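Local structure of transcriptional regulator nlh2 (Aquifex aeolicus, 4G3V) at residues Y61-N66 and G106-E111. The protein probably regulates sigma54-dependent transcription, its GAF domain serving as the regulatory part and captured here in an inactive state. Numbering follows the deposited sequence.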
loop_
_atom_site.group_PDB
_atom_site.type_symbol
_atom_site.label_atom_id
_atom_site.label_comp_id
_atom_site.label_asym_id
_atom_site.label_seq_id
_atom_site.Cartn_x
_atom_site.Cartn_y
_atom_site.Cartn_z
ATOM N N TYR A 61 2.097 11.794 17.283
ATOM C CA TYR A 61 1.250 12.921 16.928
ATOM C C TYR A 61 0.089 13.013 17.903
ATOM O O TYR A 61 -0.493 11.993 18.279
ATOM C CB TYR A 61 0.729 12.768 15.500
ATOM C CG TYR A 61 -0.050 13.973 15.028
ATOM C CD1 TYR A 61 -1.412 14.076 15.275
ATOM C CD2 TYR A 61 0.572 15.006 14.343
ATOM C CE1 TYR A 61 -2.133 15.166 14.859
ATOM C CE2 TYR A 61 -0.148 16.119 13.923
ATOM C CZ TYR A 61 -1.502 16.187 14.186
ATOM O OH TYR A 61 -2.246 17.275 13.779
ATOM N N GLY A 62 -0.251 14.237 18.307
ATOM C CA GLY A 62 -1.302 14.452 19.283
ATOM C C GLY A 62 -0.876 14.185 20.718
ATOM O O GLY A 62 0.157 14.652 21.182
ATOM N N TYR A 63 -1.680 13.401 21.422
ATOM C CA TYR A 63 -1.473 13.138 22.841
ATOM C C TYR A 63 -0.113 12.510 23.123
ATOM O O TYR A 63 0.470 12.732 24.180
ATOM C CB TYR A 63 -2.577 12.220 23.377
ATOM C CG TYR A 63 -2.393 11.879 24.836
ATOM C CD1 TYR A 63 -2.863 12.728 25.833
ATOM C CD2 TYR A 63 -1.731 10.722 25.218
ATOM C CE1 TYR A 63 -2.688 12.427 27.171
ATOM C CE2 TYR A 63 -1.550 10.411 26.553
ATOM C CZ TYR A 63 -2.032 11.269 27.525
ATOM O OH TYR A 63 -1.856 10.972 28.859
ATOM N N PHE A 64 0.392 11.724 22.179
ATOM C CA PHE A 64 1.661 11.028 22.374
ATOM C C PHE A 64 2.894 11.918 22.215
ATOM O O PHE A 64 4.021 11.476 22.461
ATOM C CB PHE A 64 1.738 9.857 21.411
ATOM C CG PHE A 64 0.705 8.822 21.685
ATOM C CD1 PHE A 64 0.953 7.812 22.592
ATOM C CD2 PHE A 64 -0.525 8.874 21.061
ATOM C CE1 PHE A 64 0.000 6.864 22.866
ATOM C CE2 PHE A 64 -1.483 7.923 21.327
ATOM C CZ PHE A 64 -1.222 6.916 22.231
ATOM N N LEU A 65 2.693 13.163 21.807
ATOM C CA LEU A 65 3.820 14.065 21.658
ATOM C C LEU A 65 4.613 14.132 22.963
ATOM O O LEU A 65 4.030 14.245 24.044
ATOM C CB LEU A 65 3.343 15.458 21.279
ATOM C CG LEU A 65 4.461 16.397 20.825
ATOM C CD1 LEU A 65 5.041 15.928 19.496
ATOM C CD2 LEU A 65 3.932 17.807 20.712
ATOM N N ASN A 66 5.938 14.049 22.852
ATOM C CA ASN A 66 6.835 14.174 24.005
ATOM C C ASN A 66 6.576 13.134 25.087
ATOM O O ASN A 66 6.630 13.438 26.279
ATOM C CB ASN A 66 6.750 15.582 24.612
ATOM C CG ASN A 66 7.265 16.655 23.670
ATOM O OD1 ASN A 66 8.257 16.456 22.965
ATOM N ND2 ASN A 66 6.588 17.794 23.645
ATOM N N GLY A 106 -6.070 6.736 27.736
ATOM C CA GLY A 106 -7.412 6.257 28.014
ATOM C C GLY A 106 -8.383 7.325 28.485
ATOM O O GLY A 106 -9.475 7.463 27.938
ATOM N N ARG A 107 -7.990 8.085 29.503
ATOM C CA ARG A 107 -8.891 9.057 30.119
ATOM C C ARG A 107 -9.249 10.194 29.168
ATOM O O ARG A 107 -10.211 10.922 29.401
ATOM C CB ARG A 107 -8.256 9.635 31.378
ATOM C CG ARG A 107 -7.083 10.544 31.102
ATOM C CD ARG A 107 -6.513 11.115 32.393
ATOM N NE ARG A 107 -6.137 12.513 32.229
ATOM C CZ ARG A 107 -5.100 12.919 31.505
ATOM N NH1 ARG A 107 -4.335 12.030 30.874
ATOM N NH2 ARG A 107 -4.830 14.210 31.403
ATOM N N LEU A 108 -8.462 10.347 28.107
ATOM C CA LEU A 108 -8.704 11.379 27.101
ATOM C C LEU A 108 -9.579 10.871 25.951
ATOM O O LEU A 108 -10.170 11.666 25.218
ATOM C CB LEU A 108 -7.374 11.896 26.544
ATOM C CG LEU A 108 -7.504 12.946 25.439
ATOM C CD1 LEU A 108 -8.291 14.168 25.934
ATOM C CD2 LEU A 108 -6.130 13.359 24.923
ATOM N N LEU A 109 -9.650 9.552 25.795
ATOM C CA LEU A 109 -10.483 8.940 24.764
ATOM C C LEU A 109 -11.956 8.940 25.161
ATOM O O LEU A 109 -12.285 8.910 26.349
ATOM C CB LEU A 109 -10.051 7.492 24.531
ATOM C CG LEU A 109 -8.604 7.248 24.118
ATOM C CD1 LEU A 109 -8.365 5.762 23.860
ATOM C CD2 LEU A 109 -8.269 8.071 22.888
ATOM N N THR A 110 -12.834 8.985 24.160
ATOM C CA THR A 110 -14.262 8.737 24.354
ATOM C C THR A 110 -14.533 7.259 24.140
ATOM O O THR A 110 -13.629 6.502 23.797
ATOM C CB THR A 110 -15.124 9.499 23.338
ATOM O OG1 THR A 110 -15.037 8.857 22.060
ATOM C CG2 THR A 110 -14.674 10.954 23.219
ATOM N N GLU A 111 -15.781 6.848 24.319
ATOM C CA GLU A 111 -16.142 5.452 24.121
ATOM C C GLU A 111 -16.172 5.081 22.636
ATOM O O GLU A 111 -16.185 3.901 22.284
ATOM C CB GLU A 111 -17.499 5.153 24.760
ATOM C CG GLU A 111 -17.891 3.683 24.690
ATOM C CD GLU A 111 -19.122 3.367 25.509
ATOM O OE1 GLU A 111 -19.354 4.053 26.532
ATOM O OE2 GLU A 111 -19.860 2.430 25.128
#
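Y63 meets L108 with CB and the near side of its ring, chiefly CD1, and R107 with its tip, joining the loop between strands 54-61 and 70-72 to the 3-10 turn that ends at L108. Its CB points toward 106-111, and with CG anti to the backbone N (chi1 178°) the ring extends far enough for CD1 to meet L108 and OH to meet R107. Starting at CB, the first neighbour is L108 CD2, 4.0 Å away; CG lies at the same distance from that methyl. CD1 comes closer, 3.4 Å from L108 CD2, a snug apolar contact in which the two side chains run past each other in opposite directions. Leucine suits the place because its branched end offers only apolar carbon to this part of the ring. Further out, CE1 and CZ each lie 4.1 Å from R107 NH1, a loose approach oblique to the ring. At the tip, R107 NH1 gives Y63 OH a weak hydrogen bond of 3.4 Å, bent to 130°. Arginine suits its site because its long chain brings an N-H to the hydroxyl, which sits in the guanidinium plane, at its edge, although the two flat groups are turned 61° apart. The stronger polar tie of Y63 OH is to the carbonyl O of T103, and K67 makes a cation-pi contact with the ring. A phenylalanine here would probably leave T103 O and R107 NH1 without their hydroxyl partner. Tyrosine thus serves a mixed site at the surface of the GAF domain: its hydroxyl donates to T103 O and accepts weakly from R107, leaving apolar contact as the main link to the 3-10 turn.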